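Local atomic coordinates of 3-hydroxyisobutyrate dehydrogenase (Thermus thermophilus, PDB entry 2CVZ), a protein that probably catalyses the NADP-dependent oxidation of 3-hydroxyisobutyrate, a step of valine catabolism, at a site beside a bound dinucleotide cofactor. Residues 64-69 and 94-99; 85-90 and 146-151. All blocks are in the same frame, centred on the assembly; numbering follows the deposited sequence.

Contact 1 of 2, residues 64-69 and 94-99. With NDP (NADPH dihydro-nicotinamide-adenine-dinucleotide phosphate), chain G.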
ATOM      1  N   PRO C  64     -15.099   7.521  25.101  1.00 21.42           N
ATOM      2  CA  PRO C  64     -14.674   7.363  23.709  1.00 22.10           C
ATOM      3  C   PRO C  64     -13.250   7.836  23.429  1.00 22.84           C
ATOM      4  O   PRO C  64     -12.417   7.062  22.955  1.00 22.24           O
ATOM      5  CB  PRO C  64     -15.711   8.176  22.938  1.00 23.35           C
ATOM      6  CG  PRO C  64     -16.935   8.029  23.774  1.00 22.24           C
ATOM      7  CD  PRO C  64     -16.385   8.235  25.171  1.00 22.75           C
ATOM      8  N   THR C  65     -12.980   9.105  23.720  1.00 23.46           N
ATOM      9  CA  THR C  65     -11.658   9.675  23.471  1.00 23.45           C
ATOM     10  C   THR C  65     -11.202  10.600  24.591  1.00 22.59           C
ATOM     11  O   THR C  65     -11.978  10.959  25.476  1.00 21.84           O
ATOM     12  CB  THR C  65     -11.646  10.496  22.167  1.00 23.69           C
ATOM     13  OG1 THR C  65     -12.429  11.684  22.347  1.00 25.49           O
ATOM     14  CG2 THR C  65     -12.227   9.692  21.022  1.00 24.33           C
ATOM     15  N   THR C  66      -9.935  10.993  24.538  1.00 21.90           N
ATOM     16  CA  THR C  66      -9.375  11.890  25.540  1.00 23.63           C
ATOM     17  C   THR C  66     -10.193  13.181  25.602  1.00 23.85           C
ATOM     18  O   THR C  66     -10.204  13.877  26.618  1.00 24.45           O
ATOM     19  CB  THR C  66      -7.902  12.219  25.210  1.00 23.78           C
ATOM     20  OG1 THR C  66      -7.144  11.002  25.183  1.00 23.67           O
ATOM     21  CG2 THR C  66      -7.306  13.155  26.258  1.00 24.02           C
ATOM     22  N   ARG C  67     -10.890  13.488  24.513  1.00 26.31           N
ATOM     23  CA  ARG C  67     -11.714  14.690  24.446  1.00 27.62           C
ATOM     24  C   ARG C  67     -12.784  14.658  25.536  1.00 26.70           C
ATOM     25  O   ARG C  67     -12.967  15.632  26.271  1.00 25.55           O
ATOM     26  CB  ARG C  67     -12.380  14.793  23.076  1.00 30.57           C
ATOM     27  CG  ARG C  67     -12.974  16.156  22.791  1.00 36.54           C
ATOM     28  CD  ARG C  67     -13.643  16.188  21.430  1.00 42.36           C
ATOM     29  NE  ARG C  67     -13.856  17.556  20.971  1.00 47.63           N
ATOM     30  CZ  ARG C  67     -12.873  18.413  20.710  1.00 49.73           C
ATOM     31  NH1 ARG C  67     -11.609  18.039  20.865  1.00 50.16           N
ATOM     32  NH2 ARG C  67     -13.152  19.642  20.297  1.00 50.96           N
ATOM     33  N   GLU C  68     -13.492  13.535  25.634  1.00 26.53           N
ATOM     34  CA  GLU C  68     -14.532  13.381  26.645  1.00 25.38           C
ATOM     35  C   GLU C  68     -13.921  13.311  28.040  1.00 24.94           C
ATOM     36  O   GLU C  68     -14.530  13.756  29.015  1.00 24.89           O
ATOM     37  CB  GLU C  68     -15.363  12.122  26.379  1.00 25.87           C
ATOM     38  CG  GLU C  68     -16.232  12.204  25.137  1.00 28.02           C
ATOM     39  CD  GLU C  68     -15.423  12.253  23.858  1.00 28.92           C
ATOM     40  OE1 GLU C  68     -14.641  11.312  23.617  1.00 29.81           O
ATOM     41  OE2 GLU C  68     -15.571  13.228  23.093  1.00 30.88           O
ATOM     42  N   VAL C  69     -12.721  12.748  28.138  1.00 24.12           N
ATOM     43  CA  VAL C  69     -12.042  12.656  29.426  1.00 25.14           C
ATOM     44  C   VAL C  69     -11.747  14.076  29.894  1.00 26.69           C
ATOM     45  O   VAL C  69     -11.854  14.393  31.078  1.00 25.88           O
ATOM     46  CB  VAL C  69     -10.709  11.881  29.315  1.00 23.39           C
ATOM     47  CG1 VAL C  69     -10.020  11.843  30.668  1.00 23.56           C
ATOM     48  CG2 VAL C  69     -10.967  10.468  28.810  1.00 21.54           C
ATOM     49  N   PRO C  94      -1.599   9.975  23.779  1.00 22.93           N
ATOM     50  CA  PRO C  94      -0.451  10.190  24.662  1.00 23.81           C
ATOM     51  C   PRO C  94      -0.200  11.642  25.067  1.00 24.89           C
ATOM     52  O   PRO C  94      -0.170  11.962  26.255  1.00 25.73           O
ATOM     53  CB  PRO C  94       0.707   9.599  23.863  1.00 22.61           C
ATOM     54  CG  PRO C  94       0.053   8.463  23.142  1.00 23.02           C
ATOM     55  CD  PRO C  94      -1.230   9.106  22.647  1.00 21.66           C
ATOM     56  N   GLU C  95      -0.025  12.520  24.085  1.00 27.01           N
ATOM     57  CA  GLU C  95       0.254  13.924  24.375  1.00 28.71           C
ATOM     58  C   GLU C  95      -0.869  14.656  25.106  1.00 27.27           C
ATOM     59  O   GLU C  95      -0.627  15.326  26.109  1.00 27.52           O
ATOM     60  CB  GLU C  95       0.606  14.674  23.087  1.00 32.36           C
ATOM     61  CG  GLU C  95       1.405  15.940  23.333  1.00 37.21           C
ATOM     62  CD  GLU C  95       2.620  15.689  24.215  1.00 40.96           C
ATOM     63  OE1 GLU C  95       3.416  14.779  23.889  1.00 41.86           O
ATOM     64  OE2 GLU C  95       2.780  16.396  25.235  1.00 42.78           O
ATOM     65  N   ALA C  96      -2.096  14.531  24.610  1.00 26.46           N
ATOM     66  CA  ALA C  96      -3.227  15.194  25.245  1.00 26.09           C
ATOM     67  C   ALA C  96      -3.394  14.686  26.674  1.00 26.44           C
ATOM     68  O   ALA C  96      -3.817  15.425  27.562  1.00 25.66           O
ATOM     69  CB  ALA C  96      -4.500  14.943  24.449  1.00 25.87           C
ATOM     70  N   SER C  97      -3.054  13.421  26.893  1.00 25.63           N
ATOM     71  CA  SER C  97      -3.176  12.836  28.219  1.00 26.61           C
ATOM     72  C   SER C  97      -2.120  13.395  29.156  1.00 27.19           C
ATOM     73  O   SER C  97      -2.375  13.562  30.347  1.00 26.96           O
ATOM     74  CB  SER C  97      -3.068  11.311  28.142  1.00 25.96           C
ATOM     75  OG  SER C  97      -4.179  10.769  27.444  1.00 25.41           O
ATOM     76  N   ARG C  98      -0.936  13.690  28.624  1.00 28.20           N
ATOM     77  CA  ARG C  98       0.133  14.249  29.452  1.00 30.54           C
ATOM     78  C   ARG C  98      -0.263  15.633  29.953  1.00 30.46           C
ATOM     79  O   ARG C  98      -0.019  15.976  31.108  1.00 30.62           O
ATOM     80  CB  ARG C  98       1.441  14.364  28.668  1.00 32.61           C
ATOM     81  CG  ARG C  98       2.041  13.046  28.247  1.00 35.50           C
ATOM     82  CD  ARG C  98       3.476  13.241  27.789  1.00 38.69           C
ATOM     83  NE  ARG C  98       4.007  12.045  27.145  1.00 43.56           N
ATOM     84  CZ  ARG C  98       3.773  11.706  25.881  1.00 44.31           C
ATOM     85  NH1 ARG C  98       3.019  12.478  25.110  1.00 45.57           N
ATOM     86  NH2 ARG C  98       4.294  10.590  25.389  1.00 45.14           N
ATOM     87  N   ARG C  99      -0.863  16.433  29.078  1.00 31.27           N
ATOM     88  CA  ARG C  99      -1.288  17.768  29.474  1.00 32.89           C
ATOM     89  C   ARG C  99      -2.388  17.652  30.516  1.00 32.74           C
ATOM     90  O   ARG C  99      -2.445  18.437  31.461  1.00 33.20           O
ATOM     91  CB  ARG C  99      -1.787  18.560  28.263  1.00 35.84           C
ATOM     92  CG  ARG C  99      -0.676  19.024  27.333  1.00 39.35           C
ATOM     93  CD  ARG C  99      -1.193  20.044  26.330  1.00 42.76           C
ATOM     94  NE  ARG C  99      -2.040  19.438  25.307  1.00 45.98           N
ATOM     95  CZ  ARG C  99      -1.578  18.704  24.300  1.00 46.66           C
ATOM     96  NH1 ARG C  99      -0.274  18.485  24.178  1.00 48.88           N
ATOM     97  NH2 ARG C  99      -2.418  18.190  23.413  1.00 46.93           N
TER
HETATM   98  PA  NDP G1303     -19.278   2.929  24.168  1.00 22.75           P
HETATM   99  O1A NDP G1303     -20.005   1.718  24.437  1.00 21.81           O
HETATM  100  O2A NDP G1303     -19.498   3.773  22.940  1.00 23.93           O
HETATM  101  O5B NDP G1303     -19.462   3.857  25.504  1.00 22.87           O
HETATM  102  C5B NDP G1303     -18.890   5.170  25.543  1.00 23.18           C
HETATM  103  C4B NDP G1303     -19.274   5.679  26.925  1.00 24.39           C
HETATM  104  O4B NDP G1303     -18.758   7.036  27.001  1.00 24.01           O
HETATM  105  C3B NDP G1303     -20.729   5.733  27.260  1.00 24.49           C
HETATM  106  O3B NDP G1303     -20.903   5.423  28.668  1.00 24.41           O
HETATM  107  C2B NDP G1303     -21.128   7.134  27.004  1.00 24.72           C
HETATM  108  O2B NDP G1303     -22.318   7.630  27.623  1.00 25.08           O
HETATM  109  C1B NDP G1303     -19.862   7.854  27.351  1.00 24.08           C
HETATM  110  N9A NDP G1303     -19.760   9.182  26.685  1.00 24.46           N
HETATM  111  C8A NDP G1303     -19.684   9.473  25.302  1.00 25.81           C
HETATM  112  N7A NDP G1303     -19.598  10.773  25.099  1.00 25.49           N
HETATM  113  C5A NDP G1303     -19.618  11.360  26.333  1.00 26.48           C
HETATM  114  C6A NDP G1303     -19.558  12.696  26.791  1.00 27.60           C
HETATM  115  N6A NDP G1303     -19.460  13.701  25.920  1.00 28.13           N
HETATM  116  N1A NDP G1303     -19.600  12.947  28.124  1.00 28.35           N
HETATM  117  C2A NDP G1303     -19.700  11.924  29.004  1.00 28.39           C
HETATM  118  N3A NDP G1303     -19.762  10.629  28.676  1.00 26.33           N
HETATM  119  C4A NDP G1303     -19.716  10.409  27.310  1.00 25.66           C
HETATM  120  O3  NDP G1303     -17.728   2.670  24.249  1.00 22.62           O
HETATM  121  PN  NDP G1303     -16.767   1.432  24.555  1.00 20.78           P
HETATM  122  O1N NDP G1303     -17.036   0.422  23.527  1.00 21.88           O
HETATM  123  O2N NDP G1303     -17.021   1.138  26.005  1.00 20.81           O
HETATM  124  O5D NDP G1303     -15.340   2.140  24.450  1.00 20.45           O
HETATM  125  C5D NDP G1303     -14.901   3.159  25.407  1.00 20.64           C
HETATM  126  C4D NDP G1303     -13.345   3.229  25.314  1.00 21.04           C
HETATM  127  O4D NDP G1303     -12.845   1.905  25.487  1.00 19.95           O
HETATM  128  C3D NDP G1303     -12.869   3.662  23.924  1.00 19.99           C
HETATM  129  O3D NDP G1303     -11.733   4.526  24.069  1.00 18.80           O
HETATM  130  C2D NDP G1303     -12.570   2.371  23.210  1.00 20.76           C
HETATM  131  O2D NDP G1303     -11.713   2.621  22.109  1.00 20.96           O
HETATM  132  C1D NDP G1303     -11.933   1.586  24.432  1.00 20.21           C
HETATM  133  N1N NDP G1303     -11.925   0.098  24.287  1.00 20.05           N
HETATM  134  C2N NDP G1303     -13.079  -0.534  23.744  1.00 20.60           C
HETATM  135  C3N NDP G1303     -13.029  -1.983  23.637  1.00 20.96           C
HETATM  136  C7N NDP G1303     -14.177  -2.720  23.099  1.00 21.74           C
HETATM  137  O7N NDP G1303     -14.101  -3.893  22.681  1.00 20.74           O
HETATM  138  N7N NDP G1303     -15.392  -2.140  23.051  1.00 18.82           N
HETATM  139  C4N NDP G1303     -11.875  -2.654  24.064  1.00 20.99           C
HETATM  140  C5N NDP G1303     -10.782  -2.021  24.581  1.00 21.52           C
HETATM  141  C6N NDP G1303     -10.804  -0.646  24.695  1.00 21.04           C
HETATM  142  P2B NDP G1303     -23.754   7.344  27.104  1.00 25.79           P
HETATM  143  O1X NDP G1303     -24.520   8.497  27.618  1.00 24.99           O
HETATM  144  O2X NDP G1303     -24.205   6.036  27.654  1.00 26.53           O
HETATM  145  O3X NDP G1303     -23.753   7.314  25.576  1.00 24.28           O
HETATM  146  O   HOH W   1      -7.070  10.216  27.699  1.00 22.57           O

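Contact 2 of 2, residues 85-90 and 146-151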
ATOM      1  N   TYR C  85      -6.607   9.549  42.838  1.00 29.46           N
ATOM      2  CA  TYR C  85      -5.999   8.970  41.652  1.00 27.86           C
ATOM      3  C   TYR C  85      -7.025   8.895  40.536  1.00 26.92           C
ATOM      4  O   TYR C  85      -8.203   8.623  40.775  1.00 26.62           O
ATOM      5  CB  TYR C  85      -5.462   7.576  41.964  1.00 27.62           C
ATOM      6  CG  TYR C  85      -4.299   7.587  42.928  1.00 30.74           C
ATOM      7  CD1 TYR C  85      -3.004   7.847  42.484  1.00 32.00           C
ATOM      8  CD2 TYR C  85      -4.497   7.362  44.289  1.00 31.89           C
ATOM      9  CE1 TYR C  85      -1.931   7.880  43.372  1.00 33.21           C
ATOM     10  CE2 TYR C  85      -3.432   7.395  45.187  1.00 32.49           C
ATOM     11  CZ  TYR C  85      -2.154   7.652  44.721  1.00 33.21           C
ATOM     12  OH  TYR C  85      -1.098   7.676  45.602  1.00 34.24           O
ATOM     13  N   TRP C  86      -6.571   9.151  39.314  1.00 24.93           N
ATOM     14  CA  TRP C  86      -7.441   9.105  38.152  1.00 23.65           C
ATOM     15  C   TRP C  86      -6.913   8.019  37.226  1.00 23.46           C
ATOM     16  O   TRP C  86      -5.863   8.181  36.605  1.00 23.81           O
ATOM     17  CB  TRP C  86      -7.440  10.458  37.427  1.00 24.21           C
ATOM     18  CG  TRP C  86      -8.517  10.591  36.388  1.00 25.37           C
ATOM     19  CD1 TRP C  86      -8.739   9.767  35.320  1.00 25.70           C
ATOM     20  CD2 TRP C  86      -9.530  11.605  36.328  1.00 25.43           C
ATOM     21  NE1 TRP C  86      -9.826  10.203  34.601  1.00 27.75           N
ATOM     22  CE2 TRP C  86     -10.331  11.328  35.196  1.00 26.71           C
ATOM     23  CE3 TRP C  86      -9.838  12.719  37.119  1.00 26.12           C
ATOM     24  CZ2 TRP C  86     -11.424  12.128  34.836  1.00 27.60           C
ATOM     25  CZ3 TRP C  86     -10.927  13.517  36.761  1.00 27.17           C
ATOM     26  CH2 TRP C  86     -11.705  13.214  35.628  1.00 27.99           C
ATOM     27  N   VAL C  87      -7.642   6.907  37.155  1.00 22.51           N
ATOM     28  CA  VAL C  87      -7.263   5.781  36.309  1.00 21.43           C
ATOM     29  C   VAL C  87      -8.093   5.871  35.036  1.00 21.66           C
ATOM     30  O   VAL C  87      -9.297   5.618  35.047  1.00 20.18           O
ATOM     31  CB  VAL C  87      -7.534   4.438  37.027  1.00 20.89           C
ATOM     32  CG1 VAL C  87      -7.166   3.267  36.116  1.00 22.33           C
ATOM     33  CG2 VAL C  87      -6.726   4.374  38.320  1.00 22.28           C
ATOM     34  N   ASP C  88      -7.440   6.236  33.938  1.00 20.36           N
ATOM     35  CA  ASP C  88      -8.126   6.403  32.665  1.00 20.11           C
ATOM     36  C   ASP C  88      -8.011   5.193  31.738  1.00 19.63           C
ATOM     37  O   ASP C  88      -6.962   4.957  31.135  1.00 19.63           O
ATOM     38  CB  ASP C  88      -7.586   7.660  31.977  1.00 20.95           C
ATOM     39  CG  ASP C  88      -8.368   8.030  30.741  1.00 20.20           C
ATOM     40  OD1 ASP C  88      -9.536   7.604  30.627  1.00 20.22           O
ATOM     41  OD2 ASP C  88      -7.817   8.766  29.891  1.00 21.40           O
ATOM     42  N   ALA C  89      -9.104   4.438  31.626  1.00 18.87           N
ATOM     43  CA  ALA C  89      -9.152   3.241  30.789  1.00 18.67           C
ATOM     44  C   ALA C  89      -9.542   3.557  29.348  1.00 19.78           C
ATOM     45  O   ALA C  89      -9.712   2.653  28.527  1.00 20.56           O
ATOM     46  CB  ALA C  89     -10.127   2.220  31.389  1.00 17.32           C
ATOM     47  N   THR C  90      -9.698   4.841  29.047  1.00 19.60           N
ATOM     48  CA  THR C  90     -10.029   5.265  27.693  1.00 19.03           C
ATOM     49  C   THR C  90      -8.818   4.949  26.820  1.00 19.17           C
ATOM     50  O   THR C  90      -7.688   4.980  27.303  1.00 18.85           O
ATOM     51  CB  THR C  90     -10.249   6.798  27.620  1.00 19.71           C
ATOM     52  OG1 THR C  90     -11.322   7.181  28.487  1.00 18.72           O
ATOM     53  CG2 THR C  90     -10.563   7.232  26.191  1.00 21.33           C
ATOM     54  N   LEU C 146      -7.700  -2.747  40.519  1.00 22.82           N
ATOM     55  CA  LEU C 146      -8.048  -3.168  39.165  1.00 22.25           C
ATOM     56  C   LEU C 146      -8.768  -4.513  39.183  1.00 22.51           C
ATOM     57  O   LEU C 146      -8.273  -5.507  38.651  1.00 23.25           O
ATOM     58  CB  LEU C 146      -6.779  -3.248  38.311  1.00 21.41           C
ATOM     59  CG  LEU C 146      -5.904  -1.992  38.395  1.00 22.14           C
ATOM     60  CD1 LEU C 146      -4.666  -2.161  37.518  1.00 21.22           C
ATOM     61  CD2 LEU C 146      -6.712  -0.772  37.962  1.00 23.38           C
ATOM     62  N   ALA C 147      -9.952  -4.523  39.787  1.00 21.71           N
ATOM     63  CA  ALA C 147     -10.759  -5.732  39.929  1.00 21.39           C
ATOM     64  C   ALA C 147     -11.238  -6.365  38.626  1.00 21.38           C
ATOM     65  O   ALA C 147     -11.658  -7.522  38.617  1.00 21.44           O
ATOM     66  CB  ALA C 147     -11.964  -5.441  40.832  1.00 21.26           C
ATOM     67  N   TYR C 148     -11.181  -5.612  37.533  1.00 18.90           N
ATOM     68  CA  TYR C 148     -11.622  -6.114  36.234  1.00 19.89           C
ATOM     69  C   TYR C 148     -10.479  -6.660  35.384  1.00 19.77           C
ATOM     70  O   TYR C 148     -10.698  -7.089  34.248  1.00 18.80           O
ATOM     71  CB  TYR C 148     -12.322  -4.991  35.463  1.00 19.75           C
ATOM     72  CG  TYR C 148     -11.531  -3.696  35.434  1.00 19.72           C
ATOM     73  CD1 TYR C 148     -10.329  -3.598  34.730  1.00 20.14           C
ATOM     74  CD2 TYR C 148     -11.976  -2.574  36.135  1.00 20.93           C
ATOM     75  CE1 TYR C 148      -9.585  -2.411  34.729  1.00 20.21           C
ATOM     76  CE2 TYR C 148     -11.243  -1.385  36.141  1.00 21.24           C
ATOM     77  CZ  TYR C 148     -10.049  -1.311  35.436  1.00 21.82           C
ATOM     78  OH  TYR C 148      -9.323  -0.137  35.443  1.00 21.98           O
ATOM     79  N   ALA C 149      -9.272  -6.663  35.940  1.00 20.23           N
ATOM     80  CA  ALA C 149      -8.097  -7.110  35.197  1.00 21.89           C
ATOM     81  C   ALA C 149      -7.379  -8.347  35.720  1.00 23.82           C
ATOM     82  O   ALA C 149      -7.541  -8.751  36.872  1.00 22.86           O
ATOM     83  CB  ALA C 149      -7.096  -5.961  35.103  1.00 19.51           C
ATOM     84  N   LYS C 150      -6.581  -8.938  34.837  1.00 24.49           N
ATOM     85  CA  LYS C 150      -5.776 -10.104  35.165  1.00 26.34           C
ATOM     86  C   LYS C 150      -4.326  -9.668  34.971  1.00 26.38           C
ATOM     87  O   LYS C 150      -3.618  -9.393  35.939  1.00 27.20           O
ATOM     88  CB  LYS C 150      -6.116 -11.276  34.238  1.00 27.37           C
ATOM     89  CG  LYS C 150      -5.375 -12.564  34.576  1.00 31.96           C
ATOM     90  CD  LYS C 150      -5.900 -13.735  33.760  1.00 35.23           C
ATOM     91  CE  LYS C 150      -5.185 -15.031  34.120  1.00 38.27           C
ATOM     92  NZ  LYS C 150      -5.745 -16.195  33.374  1.00 40.28           N
ATOM     93  N   LYS C 151      -3.898  -9.586  33.714  1.00 25.69           N
ATOM     94  CA  LYS C 151      -2.541  -9.163  33.383  1.00 24.54           C
ATOM     95  C   LYS C 151      -2.421  -7.642  33.451  1.00 23.77           C
ATOM     96  O   LYS C 151      -3.109  -6.923  32.729  1.00 22.80           O
ATOM     97  CB  LYS C 151      -2.169  -9.645  31.977  1.00 26.23           C
ATOM     98  CG  LYS C 151      -0.919  -8.991  31.398  1.00 28.28           C
ATOM     99  CD  LYS C 151       0.355  -9.456  32.085  1.00 30.90           C
ATOM    100  CE  LYS C 151       0.710 -10.883  31.689  1.00 31.36           C
ATOM    101  NZ  LYS C 151       1.983 -11.331  32.322  1.00 31.07           N
TER

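Contact 1 of 2, residues 64-69 and 94-99
Thr-66 meets Ala-96 and Ser-97 where the first turns of two neighbouring crossover helices of the Rossmann-type domain, 66-76 and 94-105, lie side by side. Pro-94 opens the second helix, faces away from 64-69 and packs on His-162 and Ile-238. Glu-95, one residue on, gathers Arg-98 and, at longer range, Arg-99 into a salt-bridge network along the helix. The apolar touch comes next: Ala-96 CB rests 3.8 Å from Thr-66 CG2, the methyl that stands anti to the backbone N (chi1 -60°). The same torsion sets Thr-66 OG1 beside that N, 3.7 Å from Ser-97 OG, and a water bridges the two hydroxyls. The water lies 2.6 Å from Thr-66 OG1 and donates to Ser-97 OG at 3.0 Å. Each hydroxyl is also tied to Glu-93: its N gives to Thr-66 OG1 and its O takes from Ser-97 OG, so the residue ahead of the second helix joins both. On the cofactor side of helix 66-76, Thr-65 and Glu-68 form a capping box. A bend at chi2 (67°) curls the carboxylate back, and Glu-68 OE1 accepts from Thr-65 N at 2.8 Å and from Thr-65 OG1 at 2.6 Å. The adenosine end of NADPH packs here, with Pro-64 CG 3.5 Å from C8A and Glu-68 CG 3.6 Å from N6A.

Contact 2 of 2, residues 85-90 and 146-151
The Tyr-148 ring points its hydroxyl end at Val-87, the bond from CZ to OH aiming almost straight at CG1, with OH and Val-87 CG1 4.1 Å apart. To one side of the ring plane, at the hydroxyl end, stands Leu-146 CD2; to the other side, at longer range, lies Ala-89 CB. This is core packing on one face of a Rossmann-type sheet, between strand 85-88 and the turn that leads into strand 149-156. Met-16 and His-19 of helix 13-23 and Val-130 of strand 128-133 also touch the tyrosine, while Val-142 packs on Val-87. A type I turn from Leu-146 to Ala-149, closed by Ala-149 N to Leu-146 O at 3.1 Å, brings Leu-146 and Tyr-148 to the same valine. Leu-146 CD2 comes to 4.5 Å from Val-87 CG1, a loose apolar touch. Asp-88 points away from this packing and forms an Asx turn as the strand ends. Its OD1 takes a bond from Thr-61 OG1, and its OD2 pairs with Tyr-111 OH. Thr-90 N approaches OD1 of Asp-88 from well above the carboxylate plane at 3.2 Å, whereas Thr-90 OG1 meets that oxygen on its syn side, 16° out of plane, at 2.8 Å.

Overall arrangement
The four segments alternate along the chain, 64-69, 85-90, 94-99 and 146-151, and the two contact centres lie 16 Å apart within one nucleotide-binding domain. Strand 85-88 follows helix 66-76 and precedes helix 94-105, so the first segment of contact 2 is threaded between the two halves of contact 1. Contact 1 lies on one face of the sheet and the packing of contact 2 on the opposite face. They touch through the strand end, where Val-69 CG2 lies 3.3 Å from Thr-90 OG1. Pro-64, Glu-68 and Thr-90 all belong to the NADPH pocket, showing how the loops after parallel strands 58-61 and 85-88, with the helix start that follows the first, contribute to a cofactor site.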